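Side-chain contacts in separin (Saccharomyces cerevisiae, PDB 5U1T), which acts as a caspase-like cysteine protease that cleaves the MCD1/SCC1 subunit of cohesin at the onset of anaphase, allowing chromosomes to segregate: residues T332-G337 against C382-E387; L156-K161 against L239-L244; T1068-T1073 against A1120-L1125. One frame throughout, in Å; residues are numbered along the deposited sequence.

Contact 1: T332-G337 against C382-E387; sequences TIRLEG and CIDYKE
Arg334 reaches across to Asp384 and forms a salt bridge, the close-set part of this contact; on its other side Ile333 and Tyr385 meet much more loosely. The ionic pair is set askew. Arg334 NE lies 2.9 Å from Asp384 OD2, but the N-H...O angle of 122° makes this a weak hydrogen bond. A second weak but straighter bond spans 3.5 Å from Arg334 NH2 to Asp384 OD1. The carboxylate is thus held by both oxygens, yet its plane stands 41° from that of the guanidinium, with OD1 at the guanidinium edge, in plane, and OD2 placed obliquely. A bend in the arginine chain at chi3 (114°) turns NE and NH2 to the acid, and Arg334 CG passes 3.6 Å from Asp384 OD2. Each charge has a further partner: Asp384 OD1 bridges to Arg162, and Arg334 NH1 to Glu155. Such a network probably keeps both groups charged. This is the more open side, both residues being partly exposed.

The Ile333-Tyr385 side is buried but barely touches. Ile333 CG2 stands 4.2 Å from Tyr385 OH, the two side chains crossing at about a right angle, while the hydroxyl is hydrogen-bonded to Leu338 O. Ile381 also packs against Ile333, and Ile344 of helix 342-357 against Tyr385. Of the 133 Å² buried between the segments, the larger share belongs to Arg334 and Asp384. Helices 319-336 and 365-384 both finish here, with helix 342-357 between them in sequence, a succession consistent with an alpha-solenoid-like array in the helical domain.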
loop_
_atom_site.group_PDB
_atom_site.type_symbol
_atom_site.label_atom_id
_atom_site.label_comp_id
_atom_site.label_asym_id
_atom_site.label_seq_id
_atom_site.Cartn_x
_atom_site.Cartn_y
_atom_site.Cartn_z
ATOM N N THR A 332 -42.147 1.518 -56.976
ATOM C CA THR A 332 -41.884 1.504 -58.414
ATOM C C THR A 332 -40.415 1.829 -58.682
ATOM O O THR A 332 -39.841 1.341 -59.653
ATOM C CB THR A 332 -42.782 2.499 -59.198
ATOM O OG1 THR A 332 -44.146 2.341 -58.800
ATOM C CG2 THR A 332 -42.677 2.257 -60.707
ATOM N N ILE A 333 -39.803 2.641 -57.821
ATOM C CA ILE A 333 -38.393 2.989 -58.003
ATOM C C ILE A 333 -37.513 1.746 -57.903
ATOM O O ILE A 333 -36.670 1.514 -58.775
ATOM C CB ILE A 333 -37.914 4.045 -56.985
ATOM C CG1 ILE A 333 -38.645 5.370 -57.219
ATOM C CG2 ILE A 333 -36.409 4.241 -57.089
ATOM C CD1 ILE A 333 -37.854 6.607 -56.860
ATOM N N ARG A 334 -37.716 0.947 -56.854
ATOM C CA ARG A 334 -37.011 -0.326 -56.707
ATOM C C ARG A 334 -37.235 -1.198 -57.937
ATOM O O ARG A 334 -36.277 -1.686 -58.545
ATOM C CB ARG A 334 -37.461 -1.073 -55.446
ATOM C CG ARG A 334 -36.438 -1.049 -54.325
ATOM C CD ARG A 334 -36.662 -2.168 -53.311
ATOM N NE ARG A 334 -35.573 -3.145 -53.325
ATOM C CZ ARG A 334 -35.718 -4.424 -53.653
ATOM N NH1 ARG A 334 -36.912 -4.890 -53.987
ATOM N NH2 ARG A 334 -34.671 -5.241 -53.644
ATOM N N LEU A 335 -38.510 -1.365 -58.297
ATOM C CA LEU A 335 -38.930 -2.190 -59.434
ATOM C C LEU A 335 -38.187 -1.850 -60.712
ATOM O O LEU A 335 -37.621 -2.721 -61.370
ATOM C CB LEU A 335 -40.429 -2.032 -59.662
ATOM C CG LEU A 335 -41.255 -2.833 -58.668
ATOM C CD1 LEU A 335 -42.679 -2.294 -58.566
ATOM C CD2 LEU A 335 -41.221 -4.316 -59.047
ATOM N N GLU A 336 -38.196 -0.567 -61.043
ATOM C CA GLU A 336 -37.547 -0.064 -62.239
ATOM C C GLU A 336 -36.047 -0.286 -62.205
ATOM O O GLU A 336 -35.425 -0.507 -63.241
ATOM C CB GLU A 336 -37.858 1.416 -62.403
ATOM C CG GLU A 336 -39.323 1.664 -62.656
ATOM C CD GLU A 336 -39.707 1.292 -64.060
ATOM O OE1 GLU A 336 -39.238 2.017 -64.960
ATOM O OE2 GLU A 336 -40.448 0.289 -64.267
ATOM N N GLY A 337 -35.478 -0.228 -61.006
ATOM C CA GLY A 337 -34.064 -0.473 -60.824
ATOM C C GLY A 337 -33.225 0.504 -61.614
ATOM O O GLY A 337 -32.387 0.110 -62.418
ATOM N N CYS A 382 -31.772 1.524 -49.768
ATOM C CA CYS A 382 -30.433 1.792 -49.264
ATOM C C CYS A 382 -29.488 0.623 -49.478
ATOM O O CYS A 382 -28.320 0.825 -49.765
ATOM C CB CYS A 382 -30.488 2.158 -47.789
ATOM S SG CYS A 382 -31.367 3.696 -47.516
ATOM N N ILE A 383 -29.982 -0.600 -49.362
ATOM C CA ILE A 383 -29.135 -1.754 -49.624
ATOM C C ILE A 383 -28.881 -1.951 -51.135
ATOM O O ILE A 383 -27.811 -2.417 -51.529
ATOM C CB ILE A 383 -29.746 -3.018 -49.003
ATOM C CG1 ILE A 383 -29.985 -2.787 -47.515
ATOM C CG2 ILE A 383 -28.842 -4.221 -49.201
ATOM C CD1 ILE A 383 -30.691 -3.913 -46.846
ATOM N N ASP A 384 -29.840 -1.575 -51.980
ATOM C CA ASP A 384 -29.643 -1.635 -53.431
ATOM C C ASP A 384 -28.587 -0.629 -53.878
ATOM O O ASP A 384 -27.932 -0.809 -54.899
ATOM C CB ASP A 384 -30.950 -1.352 -54.177
ATOM C CG ASP A 384 -31.971 -2.476 -54.046
ATOM O OD1 ASP A 384 -31.684 -3.482 -53.369
ATOM O OD2 ASP A 384 -33.075 -2.349 -54.618
ATOM N N TYR A 385 -28.438 0.433 -53.091
ATOM C CA TYR A 385 -27.632 1.591 -53.461
ATOM C C TYR A 385 -26.332 1.726 -52.669
ATOM O O TYR A 385 -25.585 2.685 -52.867
ATOM C CB TYR A 385 -28.435 2.871 -53.254
ATOM C CG TYR A 385 -29.444 3.204 -54.318
ATOM C CD1 TYR A 385 -29.571 2.435 -55.468
ATOM C CD2 TYR A 385 -30.267 4.312 -54.173
ATOM C CE1 TYR A 385 -30.509 2.764 -56.453
ATOM C CE2 TYR A 385 -31.200 4.651 -55.142
ATOM C CZ TYR A 385 -31.317 3.880 -56.278
ATOM O OH TYR A 385 -32.251 4.242 -57.222
ATOM N N LYS A 386 -26.078 0.788 -51.765
ATOM C CA LYS A 386 -24.976 0.918 -50.817
ATOM C C LYS A 386 -24.973 2.311 -50.183
ATOM O O LYS A 386 -24.073 3.109 -50.429
ATOM C CB LYS A 386 -23.639 0.637 -51.500
ATOM C CG LYS A 386 -23.590 -0.701 -52.213
ATOM C CD LYS A 386 -22.291 -0.862 -52.970
ATOM C CE LYS A 386 -22.286 -2.163 -53.730
ATOM N NZ LYS A 386 -23.400 -2.188 -54.727
ATOM N N GLU A 387 -26.004 2.602 -49.396
ATOM C CA GLU A 387 -26.146 3.896 -48.730
ATOM C C GLU A 387 -26.245 3.709 -47.222
ATOM O O GLU A 387 -27.340 3.691 -46.663
ATOM C CB GLU A 387 -27.373 4.636 -49.251
ATOM C CG GLU A 387 -27.230 5.096 -50.680
ATOM C CD GLU A 387 -26.311 6.290 -50.803
ATOM O OE1 GLU A 387 -26.203 7.050 -49.816
ATOM O OE2 GLU A 387 -25.705 6.464 -51.884
#

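Contact 2: L156-K161 against L239-L244; sequences LFSHDK and LNSFYL
Ser158 and Ser241 face each other through their hydroxyls, with OG to OG at 2.9 Å, a hydrogen bond whose donor could be either residue. With chi1 at 179° in Ser158 and -169° in Ser241, each hydroxyl is turned off its backbone N and into the gap between the two backbones. That gap is narrow: the CA atoms of these serines are 5.8 Å apart, close enough for Ser158 OG to lie 3.3 Å from Ser241 CB. On its own segment, Ser158 OG also sits above one face of the His159 ring, offset toward the rim.

The approach takes place where helix 146-158 ends. His159 leaves the helical path and at once takes the N-cap position of the short helix 160-163, so the side of helix 236-250 packs against a helix-to-helix junction within the N-terminal helical array.

Beside the serine pair, the two phenylalanines are placed differently. Phe242 extends its ring to the other backbone, CZ coming 3.9 Å from Ser158 N and CE2 4.1 Å from Phe157 CB, both approached obliquely. The Phe157 ring instead leads away, toward Leu175 and Val179 of helix 172-185. The nearest ring atoms, Phe157 CG and Phe242 CE2, are 5.2 Å apart, and the aromatic pair meets through the Phe157 CB rather than by stacking. Leu192 of helix 190-203 packs against Phe242 as well.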
loop_
_atom_site.group_PDB
_atom_site.type_symbol
_atom_site.label_atom_id
_atom_site.label_comp_id
_atom_site.label_asym_id
_atom_site.label_seq_id
_atom_site.Cartn_x
_atom_site.Cartn_y
_atom_site.Cartn_z
ATOM N N LEU A 156 -34.866 -11.652 -58.308
ATOM C CA LEU A 156 -33.469 -12.052 -58.237
ATOM C C LEU A 156 -32.625 -11.408 -59.323
ATOM O O LEU A 156 -31.703 -10.644 -59.047
ATOM C CB LEU A 156 -33.365 -13.572 -58.353
ATOM C CG LEU A 156 -31.966 -14.147 -58.482
ATOM C CD1 LEU A 156 -31.284 -13.895 -57.173
ATOM C CD2 LEU A 156 -32.007 -15.630 -58.810
ATOM N N PHE A 157 -32.953 -11.723 -60.570
ATOM C CA PHE A 157 -32.118 -11.312 -61.678
ATOM C C PHE A 157 -32.300 -9.834 -61.990
ATOM O O PHE A 157 -31.367 -9.190 -62.457
ATOM C CB PHE A 157 -32.395 -12.189 -62.890
ATOM C CG PHE A 157 -31.658 -13.509 -62.853
ATOM C CD1 PHE A 157 -30.285 -13.562 -63.093
ATOM C CD2 PHE A 157 -32.318 -14.688 -62.575
ATOM C CE1 PHE A 157 -29.596 -14.772 -63.065
ATOM C CE2 PHE A 157 -31.629 -15.897 -62.544
ATOM C CZ PHE A 157 -30.273 -15.939 -62.790
ATOM N N SER A 158 -33.475 -9.290 -61.681
ATOM C CA SER A 158 -33.680 -7.839 -61.741
ATOM C C SER A 158 -32.586 -7.121 -60.955
ATOM O O SER A 158 -31.946 -6.214 -61.465
ATOM C CB SER A 158 -35.068 -7.450 -61.200
ATOM O OG SER A 158 -35.281 -6.041 -61.221
ATOM N N HIS A 159 -32.371 -7.551 -59.715
ATOM C CA HIS A 159 -31.332 -6.983 -58.863
ATOM C C HIS A 159 -30.138 -7.916 -58.726
ATOM O O HIS A 159 -29.628 -8.109 -57.626
ATOM C CB HIS A 159 -31.883 -6.668 -57.480
ATOM C CG HIS A 159 -32.996 -5.678 -57.495
ATOM N ND1 HIS A 159 -34.321 -6.046 -57.382
ATOM C CD2 HIS A 159 -32.987 -4.331 -57.619
ATOM C CE1 HIS A 159 -35.079 -4.966 -57.430
ATOM N NE2 HIS A 159 -34.293 -3.911 -57.575
ATOM N N ASP A 160 -29.703 -8.483 -59.851
ATOM C CA ASP A 160 -28.525 -9.345 -59.912
ATOM C C ASP A 160 -27.262 -8.716 -59.311
ATOM O O ASP A 160 -26.414 -9.430 -58.774
ATOM C CB ASP A 160 -28.249 -9.741 -61.364
ATOM C CG ASP A 160 -28.137 -8.542 -62.283
ATOM O OD1 ASP A 160 -28.072 -7.396 -61.783
ATOM O OD2 ASP A 160 -28.109 -8.748 -63.510
ATOM N N LYS A 161 -27.133 -7.392 -59.413
ATOM C CA LYS A 161 -25.994 -6.677 -58.841
ATOM C C LYS A 161 -25.871 -6.918 -57.343
ATOM O O LYS A 161 -24.771 -6.949 -56.782
ATOM C CB LYS A 161 -26.111 -5.179 -59.112
ATOM C CG LYS A 161 -25.438 -4.753 -60.382
ATOM C CD LYS A 161 -26.215 -3.670 -61.093
ATOM C CE LYS A 161 -25.623 -2.292 -60.848
ATOM N NZ LYS A 161 -26.166 -1.289 -61.830
ATOM N N LEU A 239 -39.362 -5.394 -66.705
ATOM C CA LEU A 239 -38.777 -5.094 -68.025
ATOM C C LEU A 239 -37.797 -3.936 -68.041
ATOM O O LEU A 239 -36.703 -4.057 -68.601
ATOM C CB LEU A 239 -39.888 -4.817 -69.050
ATOM C CG LEU A 239 -39.612 -4.604 -70.560
ATOM C CD1 LEU A 239 -39.213 -3.175 -70.909
ATOM C CD2 LEU A 239 -38.585 -5.584 -71.123
ATOM N N ASN A 240 -38.184 -2.817 -67.434
ATOM C CA ASN A 240 -37.299 -1.661 -67.378
ATOM C C ASN A 240 -35.944 -2.014 -66.791
ATOM O O ASN A 240 -34.912 -1.707 -67.385
ATOM C CB ASN A 240 -37.924 -0.531 -66.572
ATOM C CG ASN A 240 -37.146 0.763 -66.699
ATOM O OD1 ASN A 240 -37.199 1.432 -67.732
ATOM N ND2 ASN A 240 -36.418 1.126 -65.642
ATOM N N SER A 241 -35.958 -2.668 -65.632
ATOM C CA SER A 241 -34.725 -3.076 -64.966
ATOM C C SER A 241 -33.846 -3.914 -65.899
ATOM O O SER A 241 -32.666 -3.605 -66.095
ATOM C CB SER A 241 -35.046 -3.852 -63.682
ATOM O OG SER A 241 -33.892 -4.049 -62.872
ATOM N N PHE A 242 -34.438 -4.945 -66.499
ATOM C CA PHE A 242 -33.704 -5.868 -67.360
ATOM C C PHE A 242 -33.043 -5.199 -68.561
ATOM O O PHE A 242 -31.855 -5.419 -68.825
ATOM C CB PHE A 242 -34.631 -6.964 -67.851
ATOM C CG PHE A 242 -34.839 -8.052 -66.861
ATOM C CD1 PHE A 242 -35.842 -7.960 -65.914
ATOM C CD2 PHE A 242 -34.031 -9.172 -66.871
ATOM C CE1 PHE A 242 -36.038 -8.971 -64.997
ATOM C CE2 PHE A 242 -34.221 -10.181 -65.953
ATOM C CZ PHE A 242 -35.226 -10.080 -65.018
ATOM N N TYR A 243 -33.825 -4.398 -69.285
ATOM C CA TYR A 243 -33.355 -3.715 -70.487
ATOM C C TYR A 243 -32.218 -2.762 -70.140
ATOM O O TYR A 243 -31.216 -2.703 -70.852
ATOM C CB TYR A 243 -34.514 -2.963 -71.172
ATOM C CG TYR A 243 -34.126 -2.073 -72.354
ATOM C CD1 TYR A 243 -33.737 -0.745 -72.162
ATOM C CD2 TYR A 243 -34.175 -2.550 -73.660
ATOM C CE1 TYR A 243 -33.393 0.073 -73.236
ATOM C CE2 TYR A 243 -33.831 -1.736 -74.739
ATOM C CZ TYR A 243 -33.440 -0.427 -74.524
ATOM O OH TYR A 243 -33.100 0.386 -75.594
ATOM N N LEU A 244 -32.374 -2.024 -69.043
ATOM C CA LEU A 244 -31.335 -1.105 -68.600
ATOM C C LEU A 244 -30.001 -1.821 -68.436
ATOM O O LEU A 244 -28.973 -1.339 -68.896
ATOM C CB LEU A 244 -31.726 -0.429 -67.285
ATOM C CG LEU A 244 -32.824 0.636 -67.339
ATOM C CD1 LEU A 244 -32.982 1.307 -65.975
ATOM C CD2 LEU A 244 -32.548 1.663 -68.440
#

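Contact 3: T1068-T1073 against A1120-L1125; sequences TNFSLT and AAQKDL
Gln1122 lays its terminal amide against the CB of Phe1070, overlapping the root of that side chain more than its ring. OE1 and NE2 of Gln1122 straddle Phe1070 CB at about equal distance, 3.1 Å each, with Gln1122 CD at 3.5 Å; the two shorter values are probably too short, and the exact separation is doubtful. The ring is approached less closely, Gln1122 NE2 being 3.8 Å from Phe1070 CG. Ring and amide planes are 83° apart, and Gln1122 NE2 meets the ring obliquely; the amide's nearest partner is the CB, not the ring. The side chains as a whole cross at about a right angle.

Gln1122 gets there by stretching out. Its CG lies anti to the backbone N (chi1 167°) and the chain stays extended beyond it, which carries the amide across the 8.1 Å between the CA atoms of Gln1122 and Phe1070. No hydrogen bond joins the two segments: Gln1122 OE1 stands 3.6 Å from Ser1071 N, and the serine CB is 4.1 Å from the same oxygen. The contact is therefore one of packing, though it involves a polar group.

In the fold, helix 1111-1127 leads into strand 1132-1139 of the mixed beta-sheet in the C-terminal, protease-containing part of the chain, and the contact sets helix 1062-1072 beside it. Arg1158, on strand 1157-1163 of that sheet, touches both Phe1070 and Gln1122, as does Tyr1388 of helix 1388-1397. The Phe1070 ring itself points away from Gln1122, although its CB is directed at the other helix. Ser1071, also buried here, packs in addition against Val1118 and Ser1119, one turn earlier on helix 1111-1127.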
loop_
_atom_site.group_PDB
_atom_site.type_symbol
_atom_site.label_atom_id
_atom_site.label_comp_id
_atom_site.label_asym_id
_atom_site.label_seq_id
_atom_site.Cartn_x
_atom_site.Cartn_y
_atom_site.Cartn_z
ATOM N N THR A 1068 31.584 21.342 28.089
ATOM C CA THR A 1068 30.761 20.885 26.988
ATOM C C THR A 1068 30.520 19.386 27.156
ATOM O O THR A 1068 29.454 18.895 26.814
ATOM C CB THR A 1068 31.373 21.194 25.586
ATOM O OG1 THR A 1068 32.215 20.123 25.160
ATOM C CG2 THR A 1068 32.148 22.505 25.565
ATOM N N ASN A 1069 31.430 18.680 27.780
ATOM C CA ASN A 1069 31.207 17.273 27.972
ATOM C C ASN A 1069 30.195 16.981 29.042
ATOM O O ASN A 1069 29.483 16.021 28.986
ATOM C CB ASN A 1069 32.501 16.589 28.305
ATOM C CG ASN A 1069 32.669 15.321 27.549
ATOM O OD1 ASN A 1069 32.161 14.301 27.946
ATOM N ND2 ASN A 1069 33.351 15.383 26.440
ATOM N N PHE A 1070 30.151 17.816 30.046
ATOM C CA PHE A 1070 29.159 17.667 31.106
ATOM C C PHE A 1070 27.739 17.806 30.549
ATOM O O PHE A 1070 26.848 17.015 30.879
ATOM C CB PHE A 1070 29.390 18.704 32.211
ATOM C CG PHE A 1070 30.042 18.156 33.457
ATOM C CD1 PHE A 1070 31.271 17.511 33.401
ATOM C CD2 PHE A 1070 29.450 18.336 34.701
ATOM C CE1 PHE A 1070 31.881 17.030 34.561
ATOM C CE2 PHE A 1070 30.070 17.856 35.874
ATOM C CZ PHE A 1070 31.274 17.200 35.790
ATOM N N SER A 1071 27.525 18.808 29.704
ATOM C CA SER A 1071 26.209 18.993 29.139
ATOM C C SER A 1071 25.962 18.030 27.982
ATOM O O SER A 1071 24.815 17.730 27.680
ATOM C CB SER A 1071 25.986 20.446 28.705
ATOM O OG SER A 1071 27.082 20.975 27.993
ATOM N N LEU A 1072 27.010 17.516 27.352
ATOM C CA LEU A 1072 26.824 16.474 26.334
ATOM C C LEU A 1072 26.248 15.209 26.970
ATOM O O LEU A 1072 25.380 14.562 26.396
ATOM C CB LEU A 1072 28.140 16.148 25.621
ATOM C CG LEU A 1072 28.225 15.407 24.272
ATOM C CD1 LEU A 1072 29.654 15.001 23.976
ATOM C CD2 LEU A 1072 27.345 14.193 24.156
ATOM N N THR A 1073 26.737 14.850 28.154
ATOM C CA THR A 1073 26.303 13.613 28.810
ATOM C C THR A 1073 24.908 13.801 29.403
ATOM O O THR A 1073 24.260 12.843 29.797
ATOM C CB THR A 1073 27.276 13.183 29.932
ATOM O OG1 THR A 1073 27.531 14.313 30.756
ATOM C CG2 THR A 1073 28.595 12.715 29.378
ATOM N N ALA A 1120 22.981 25.829 29.190
ATOM C CA ALA A 1120 22.530 26.978 29.959
ATOM C C ALA A 1120 22.136 26.527 31.358
ATOM O O ALA A 1120 22.302 27.269 32.321
ATOM C CB ALA A 1120 21.377 27.673 29.279
ATOM N N ALA A 1121 21.625 25.305 31.469
ATOM C CA ALA A 1121 21.231 24.764 32.759
ATOM C C ALA A 1121 22.458 24.669 33.654
ATOM O O ALA A 1121 22.466 25.121 34.803
ATOM C CB ALA A 1121 20.589 23.413 32.599
ATOM N N GLN A 1122 23.506 24.085 33.096
ATOM C CA GLN A 1122 24.736 23.884 33.819
ATOM C C GLN A 1122 25.413 25.208 34.182
ATOM O O GLN A 1122 25.950 25.351 35.283
ATOM C CB GLN A 1122 25.649 23.008 32.987
ATOM C CG GLN A 1122 27.058 22.946 33.455
ATOM C CD GLN A 1122 27.728 21.708 32.936
ATOM O OE1 GLN A 1122 27.055 20.703 32.687
ATOM N NE2 GLN A 1122 29.055 21.764 32.760
ATOM N N LYS A 1123 25.377 26.176 33.268
ATOM C CA LYS A 1123 25.935 27.493 33.547
ATOM C C LYS A 1123 25.161 28.150 34.685
ATOM O O LYS A 1123 25.747 28.741 35.595
ATOM C CB LYS A 1123 25.918 28.377 32.300
ATOM C CG LYS A 1123 26.087 29.861 32.598
ATOM C CD LYS A 1123 26.998 30.554 31.601
ATOM C CE LYS A 1123 26.778 32.060 31.597
ATOM N NZ LYS A 1123 25.416 32.416 31.061
ATOM N N ASP A 1124 23.841 28.018 34.645
ATOM C CA ASP A 1124 22.986 28.571 35.691
ATOM C C ASP A 1124 23.218 27.915 37.041
ATOM O O ASP A 1124 23.317 28.611 38.044
ATOM C CB ASP A 1124 21.517 28.441 35.311
ATOM C CG ASP A 1124 21.107 29.444 34.276
ATOM O OD1 ASP A 1124 21.825 30.460 34.134
ATOM O OD2 ASP A 1124 20.074 29.218 33.610
ATOM N N LEU A 1125 23.294 26.582 37.067
ATOM C CA LEU A 1125 23.544 25.856 38.314
ATOM C C LEU A 1125 24.851 26.321 38.959
ATOM O O LEU A 1125 24.911 26.582 40.163
ATOM C CB LEU A 1125 23.586 24.342 38.072
ATOM C CG LEU A 1125 22.245 23.604 38.047
ATOM C CD1 LEU A 1125 22.448 22.138 37.728
ATOM C CD2 LEU A 1125 21.509 23.753 39.359
#

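Contacts 1 and 2 are neighbours in the helical domain, their centres 11 Å apart, and are joined directly: Asn240 ND2 of contact 2 lies 3.1 Å from Glu336 O of contact 1, and His159 NE2 3.1 Å from Arg334 O, both probable hydrogen bonds. Segment 332-337 thus meets both segments of contact 2. Contact 3 belongs to the other end of the elongated chain, on the opposite side of its centre, about 107 Å from contact 1 and 115 Å from contact 2 between centres. All three lie away from Cys1497, the active-site cysteine inferred by similarity, although contact 3 shares the C-terminal part of the chain with it.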